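Local coordinates for proline dipeptidase (Streptococcus agalactiae, PDB 3OOO), which probably hydrolyses proline-containing dipeptides as a manganese-dependent peptidase of the M24B family; this chain is the N-terminal domain of the whole enzyme, at residues A[10-15]-A[45-50]; A[16-21]-A[93-98]. All coordinates share one frame; numbering follows the deposited sequence. Where two conformers were deposited one is given.

Contact 1. Residues A[10-15]-A[45-50]; sequences HHLHSV and LFVYED
Leu-12, near the end of helix 3-14, packs against the end of strand 44-48 and joins the first helix to the mixed sheet of the creatinase/prolidase N-terminal domain. Its side chain can be followed outward. CB lies 4.2 Å from CB of Glu-49. CG sits beside the backbone N (chi1 -64°), and the extended chi2 carries CD1 on toward the strand backbone. There CD1 meets Val-47 O at 3.4 Å and Glu-49 N at 3.8 Å. CG1 of Val-47 is a looser apolar neighbour of the same methyl. Leu-12 also reaches Ala-20 and Leu-99, so the helix rests on three adjacent strands.

His-13 makes the polar half of the contact. Its ring crosses the Glu-49 side chain at a slant, CD2 3.8 Å from Glu-49 CB. The ring and carboxylate planes are 37° apart, and the carboxylate does not touch the ring nitrogen. The ring uses its N-H to hold the backbone just past the strand. Arg-9 NH1, one turn back on the helix, donates to the same carbonyl. The bond from His-13 NE2 to Glu-49 O is 2.8 Å long and bends to 151° at the hydrogen.

Contact 2. Residues A[16-21]-A[93-98]; sequences QAELAV and FSVSKV
The carboxylate of Glu-18 reaches across to the start of strand 97-100 and the residue before it, and accepts three hydrogen bonds. These 16-21 and 93-98 segments bring together the starts of two neighbouring parallel strands. OE1 takes two backbone N-H groups. Lys-97 N meets its syn lone pair at 3.0 Å, and Ser-96 N comes from above the carboxylate plane at 2.9 Å. Both bonds are almost straight, at 175°. OE2 accepts from Ser-96 OG at 2.6 Å through its own syn lone pair. Bonds at both oxygens should fix the rotation of the carboxylate. Its bent chain (chi2 89°) turns it toward the two amides.

Two further hydrogen bonds extend this network. Gln-16 NE2 donates to Ser-96 OG at 3.2 Å, with the hydroxyl near its amide plane. Glu-18 N donates to Lys-97 O at 3.2 Å. The same carbonyl receives a CA-H...O contact from Ala-17.

Apolar contacts come from the chain of Lys-97 and from the strands. Lys-97 bends at chi3, and its CE lies 3.9 Å from Ala-17 CB. Leu-19 CD2 runs beside Val-98 CG1, 4.1 Å away, on one face of the sheet. Val-98 CG1 touches Val-21 CG2 at 3.7 Å.

Strand 19-22 runs between strands 44-48 and 97-100 in the sheet. Ala-17 and Ala-20 meet Leu-12 of helix 3-14. Val-21 instead packs on Leu-113 of helix 107-116, while Leu-19 and Val-95 meet Phe-117 just beyond that helix.

In the fold
Both contacts reach the same sheet, their centres about 8 Å apart. Helix 3-14 is followed, after a short loop, by strand 19-22, so residues 10-15 and 16-21 form one continuous run. That run meets strand 44-48 in contact 1 and strand 97-100 in contact 2. Probable backbone hydrogen bonds join the two contacts: Val-47 N to Ala-20 O at 2.8 Å and Glu-49 N to Glu-18 O at 3.2 Å. Leu-19 CD1 also packs against Val-47 O at 3.4 Å. Both contacts belong to the N-terminal domain. In M24B peptidases the metal site lies in the C-terminal catalytic domain, which this chain lacks.

Contact 1. Residues A[10-15]-A[45-50]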
loop_
_atom_site.group_PDB
_atom_site.type_symbol
_atom_site.label_atom_id
_atom_site.label_comp_id
_atom_site.label_asym_id
_atom_site.label_seq_id
_atom_site.Cartn_x
_atom_site.Cartn_y
_atom_site.Cartn_z
ATOM N N HIS A 10 22.244 -6.797 11.780
ATOM C CA HIS A 10 22.465 -7.144 13.185
ATOM C C HIS A 10 21.210 -6.929 14.026
ATOM O O HIS A 10 20.931 -7.702 14.946
ATOM C CB HIS A 10 23.651 -6.364 13.758
ATOM C CG HIS A 10 24.978 -6.841 13.256
ATOM N ND1 HIS A 10 25.508 -8.065 13.605
ATOM C CD2 HIS A 10 25.881 -6.263 12.429
ATOM C CE1 HIS A 10 26.679 -8.220 13.013
ATOM N NE2 HIS A 10 26.928 -7.141 12.293
ATOM N N HIS A 11 20.448 -5.894 13.687
ATOM C CA HIS A 11 19.195 -5.603 14.372
ATOM C C HIS A 11 18.168 -6.716 14.202
ATOM O O HIS A 11 17.391 -6.992 15.112
ATOM C CB HIS A 11 18.611 -4.281 13.888
ATOM C CG HIS A 11 17.230 -4.015 14.395
ATOM N ND1 HIS A 11 16.952 -3.832 15.734
ATOM C CD2 HIS A 11 16.048 -3.907 13.744
ATOM C CE1 HIS A 11 15.657 -3.621 15.884
ATOM N NE2 HIS A 11 15.086 -3.663 14.695
ATOM N N LEU A 12 18.160 -7.349 13.030
ATOM C CA LEU A 12 17.278 -8.484 12.802
ATOM C C LEU A 12 17.512 -9.586 13.838
ATOM O O LEU A 12 16.567 -10.268 14.226
ATOM C CB LEU A 12 17.428 -9.033 11.380
ATOM C CG LEU A 12 17.034 -8.129 10.204
ATOM C CD1 LEU A 12 17.382 -8.812 8.896
ATOM C CD2 LEU A 12 15.552 -7.763 10.227
ATOM N N HIS A 13 18.755 -9.736 14.302
ATOM C CA HIS A 13 19.061 -10.708 15.362
ATOM C C HIS A 13 18.344 -10.378 16.683
ATOM O O HIS A 13 17.935 -11.290 17.410
ATOM C CB HIS A 13 20.577 -10.859 15.596
ATOM C CG HIS A 13 21.376 -11.099 14.349
ATOM N ND1 HIS A 13 22.638 -10.576 14.164
ATOM C CD2 HIS A 13 21.092 -11.801 13.223
ATOM C CE1 HIS A 13 23.100 -10.947 12.982
ATOM N NE2 HIS A 13 22.180 -11.689 12.391
ATOM N N SER A 14 18.204 -9.087 16.988
ATOM C CA SER A 14 17.568 -8.640 18.231
ATOM C C SER A 14 16.086 -8.998 18.287
ATOM O O SER A 14 15.511 -9.126 19.369
ATOM C CB SER A 14 17.747 -7.131 18.420
ATOM O OG SER A 14 19.116 -6.769 18.400
ATOM N N VAL A 15 15.475 -9.157 17.117
ATOM C CA VAL A 15 14.067 -9.512 17.030
ATOM C C VAL A 15 13.904 -10.896 16.405
ATOM O O VAL A 15 14.888 -11.554 16.069
ATOM C CB VAL A 15 13.275 -8.474 16.212
ATOM C CG1 VAL A 15 13.414 -7.091 16.836
ATOM C CG2 VAL A 15 13.752 -8.461 14.768
ATOM N N LEU A 45 14.506 -4.589 -1.925
ATOM C CA LEU A 45 15.815 -4.868 -1.356
ATOM C C LEU A 45 15.626 -5.851 -0.216
ATOM O O LEU A 45 14.985 -5.532 0.786
ATOM C CB LEU A 45 16.464 -3.580 -0.847
ATOM C CG LEU A 45 17.827 -3.690 -0.155
ATOM C CD1 LEU A 45 18.905 -4.187 -1.111
ATOM C CD2 LEU A 45 18.222 -2.342 0.438
ATOM N N PHE A 46 16.177 -7.047 -0.389
ATOM C CA PHE A 46 16.047 -8.117 0.590
ATOM C C PHE A 46 17.265 -8.133 1.491
ATOM O O PHE A 46 18.379 -8.373 1.031
ATOM C CB PHE A 46 15.880 -9.476 -0.105
ATOM C CG PHE A 46 14.653 -9.569 -0.971
ATOM C CD1 PHE A 46 13.403 -9.820 -0.405
ATOM C CD2 PHE A 46 14.741 -9.405 -2.352
ATOM C CE1 PHE A 46 12.262 -9.903 -1.203
ATOM C CE2 PHE A 46 13.604 -9.489 -3.160
ATOM C CZ PHE A 46 12.363 -9.739 -2.585
ATOM N N VAL A 47 17.038 -7.859 2.771
ATOM C CA VAL A 47 18.108 -7.808 3.764
ATOM C C VAL A 47 17.945 -8.998 4.704
ATOM O O VAL A 47 17.060 -9.023 5.557
ATOM C CB VAL A 47 18.098 -6.470 4.538
ATOM C CG1 VAL A 47 19.214 -6.446 5.595
ATOM C CG2 VAL A 47 18.243 -5.298 3.571
ATOM N N TYR A 48 18.792 -10.006 4.498
ATOM C CA TYR A 48 18.801 -11.203 5.326
ATOM C C TYR A 48 19.644 -10.974 6.564
ATOM O O TYR A 48 20.523 -10.119 6.571
ATOM C CB TYR A 48 19.381 -12.384 4.557
ATOM C CG TYR A 48 18.450 -13.018 3.555
ATOM C CD1 TYR A 48 17.480 -13.935 3.959
ATOM C CD2 TYR A 48 18.567 -12.733 2.195
ATOM C CE1 TYR A 48 16.629 -14.540 3.030
ATOM C CE2 TYR A 48 17.726 -13.327 1.265
ATOM C CZ TYR A 48 16.764 -14.226 1.686
ATOM O OH TYR A 48 15.937 -14.814 0.755
ATOM N N GLU A 49 19.373 -11.768 7.594
ATOM C CA GLU A 49 20.103 -11.716 8.854
ATOM C C GLU A 49 21.530 -12.263 8.743
ATOM O O GLU A 49 22.373 -11.950 9.584
ATOM C CB GLU A 49 19.336 -12.518 9.918
ATOM C CG GLU A 49 19.167 -14.002 9.547
ATOM C CD GLU A 49 18.366 -14.827 10.544
ATOM O OE1 GLU A 49 18.081 -14.346 11.665
ATOM O OE2 GLU A 49 18.022 -15.978 10.192
ATOM N N ASP A 50 21.801 -13.068 7.713
ATOM C CA ASP A 50 22.999 -13.923 7.689
ATOM C C ASP A 50 23.845 -13.877 6.414
ATOM O O ASP A 50 24.742 -14.706 6.229
ATOM C CB ASP A 50 22.586 -15.378 7.972
ATOM C CG ASP A 50 21.578 -15.911 6.960
ATOM O OD1 ASP A 50 21.154 -15.143 6.067
ATOM O OD2 ASP A 50 21.204 -17.104 7.062
#

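Contact 2. Residues A[16-21]-A[93-98]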
loop_
_atom_site.group_PDB
_atom_site.type_symbol
_atom_site.label_atom_id
_atom_site.label_comp_id
_atom_site.label_asym_id
_atom_site.label_seq_id
_atom_site.Cartn_x
_atom_site.Cartn_y
_atom_site.Cartn_z
ATOM N N GLN A 16 12.661 -11.339 16.256
ATOM C CA GLN A 16 12.392 -12.658 15.690
ATOM C C GLN A 16 12.416 -12.650 14.168
ATOM O O GLN A 16 11.927 -13.582 13.533
ATOM C CB GLN A 16 11.040 -13.191 16.172
ATOM C CG GLN A 16 10.548 -14.402 15.389
ATOM C CD GLN A 16 9.204 -14.912 15.874
ATOM O OE1 GLN A 16 8.620 -14.364 16.810
ATOM N NE2 GLN A 16 8.706 -15.965 15.236
ATOM N N ALA A 17 12.987 -11.602 13.583
ATOM C CA ALA A 17 12.966 -11.438 12.130
ATOM C C ALA A 17 14.181 -12.037 11.423
ATOM O O ALA A 17 15.321 -11.802 11.817
ATOM C CB ALA A 17 12.819 -9.966 11.767
ATOM N N GLU A 18 13.917 -12.808 10.370
ATOM C CA GLU A 18 14.960 -13.396 9.526
ATOM C C GLU A 18 15.257 -12.519 8.316
ATOM O O GLU A 18 16.296 -12.662 7.671
ATOM C CB GLU A 18 14.578 -14.801 9.054
ATOM C CG GLU A 18 14.361 -15.821 10.177
ATOM C CD GLU A 18 12.930 -15.862 10.687
ATOM O OE1 GLU A 18 12.076 -15.085 10.198
ATOM O OE2 GLU A 18 12.653 -16.686 11.587
ATOM N N LEU A 19 14.344 -11.597 8.023
ATOM C CA LEU A 19 14.399 -10.848 6.779
ATOM C C LEU A 19 13.693 -9.506 6.912
ATOM O O LEU A 19 12.654 -9.410 7.562
ATOM C CB LEU A 19 13.721 -11.665 5.671
ATOM C CG LEU A 19 13.594 -11.058 4.268
ATOM C CD1 LEU A 19 14.950 -10.911 3.598
ATOM C CD2 LEU A 19 12.672 -11.908 3.408
ATOM N N ALA A 20 14.271 -8.482 6.290
ATOM C CA ALA A 20 13.596 -7.206 6.068
ATOM C C ALA A 20 13.531 -6.957 4.570
ATOM O O ALA A 20 14.494 -7.205 3.838
ATOM C CB ALA A 20 14.330 -6.082 6.755
ATOM N N VAL A 21 12.380 -6.478 4.116
ATOM C CA VAL A 21 12.169 -6.206 2.701
ATOM C C VAL A 21 11.874 -4.724 2.546
ATOM O O VAL A 21 10.858 -4.235 3.052
ATOM C CB VAL A 21 10.981 -7.025 2.138
ATOM C CG1 VAL A 21 10.782 -6.737 0.655
ATOM C CG2 VAL A 21 11.187 -8.522 2.359
ATOM N N PHE A 93 13.898 -19.160 2.165
ATOM C CA PHE A 93 12.511 -18.801 2.464
ATOM C C PHE A 93 12.061 -19.336 3.818
ATOM O O PHE A 93 10.900 -19.166 4.200
ATOM C CB PHE A 93 11.572 -19.288 1.356
ATOM C CG PHE A 93 11.965 -18.817 -0.007
ATOM C CD1 PHE A 93 11.586 -17.558 -0.458
ATOM C CD2 PHE A 93 12.740 -19.621 -0.832
ATOM C CE1 PHE A 93 11.962 -17.114 -1.717
ATOM C CE2 PHE A 93 13.123 -19.186 -2.092
ATOM C CZ PHE A 93 12.732 -17.929 -2.534
ATOM N N SER A 94 12.975 -19.984 4.536
ATOM C CA SER A 94 12.700 -20.460 5.891
ATOM C C SER A 94 12.530 -19.263 6.828
ATOM O O SER A 94 13.456 -18.890 7.549
ATOM C CB SER A 94 13.827 -21.376 6.382
ATOM O OG SER A 94 14.037 -22.468 5.501
ATOM N N VAL A 95 11.348 -18.649 6.787
ATOM C CA VAL A 95 11.069 -17.446 7.571
ATOM C C VAL A 95 9.902 -17.639 8.535
ATOM O O VAL A 95 9.035 -18.498 8.333
ATOM C CB VAL A 95 10.810 -16.189 6.680
ATOM C CG1 VAL A 95 12.045 -15.833 5.864
ATOM C CG2 VAL A 95 9.593 -16.391 5.774
ATOM N N SER A 96 9.898 -16.836 9.591
ATOM C CA SER A 96 8.787 -16.795 10.523
ATOM C C SER A 96 8.267 -15.371 10.638
ATOM O O SER A 96 7.062 -15.155 10.755
ATOM C CB SER A 96 9.209 -17.323 11.896
ATOM O OG SER A 96 10.186 -16.488 12.495
ATOM N N LYS A 97 9.188 -14.407 10.615
ATOM C CA LYS A 97 8.839 -12.996 10.714
ATOM C C LYS A 97 9.613 -12.181 9.682
ATOM O O LYS A 97 10.841 -12.251 9.605
ATOM C CB LYS A 97 9.085 -12.460 12.133
ATOM C CG LYS A 97 8.538 -11.048 12.363
ATOM C CD LYS A 97 8.546 -10.635 13.835
ATOM C CE LYS A 97 9.845 -9.943 14.227
ATOM N NZ LYS A 97 9.805 -9.421 15.623
ATOM N N VAL A 98 8.874 -11.415 8.885
ATOM C CA VAL A 98 9.473 -10.552 7.872
ATOM C C VAL A 98 9.096 -9.107 8.176
ATOM O O VAL A 98 7.918 -8.796 8.388
ATOM C CB VAL A 98 8.990 -10.919 6.444
ATOM C CG1 VAL A 98 9.668 -10.033 5.405
ATOM C CG2 VAL A 98 9.249 -12.391 6.132
#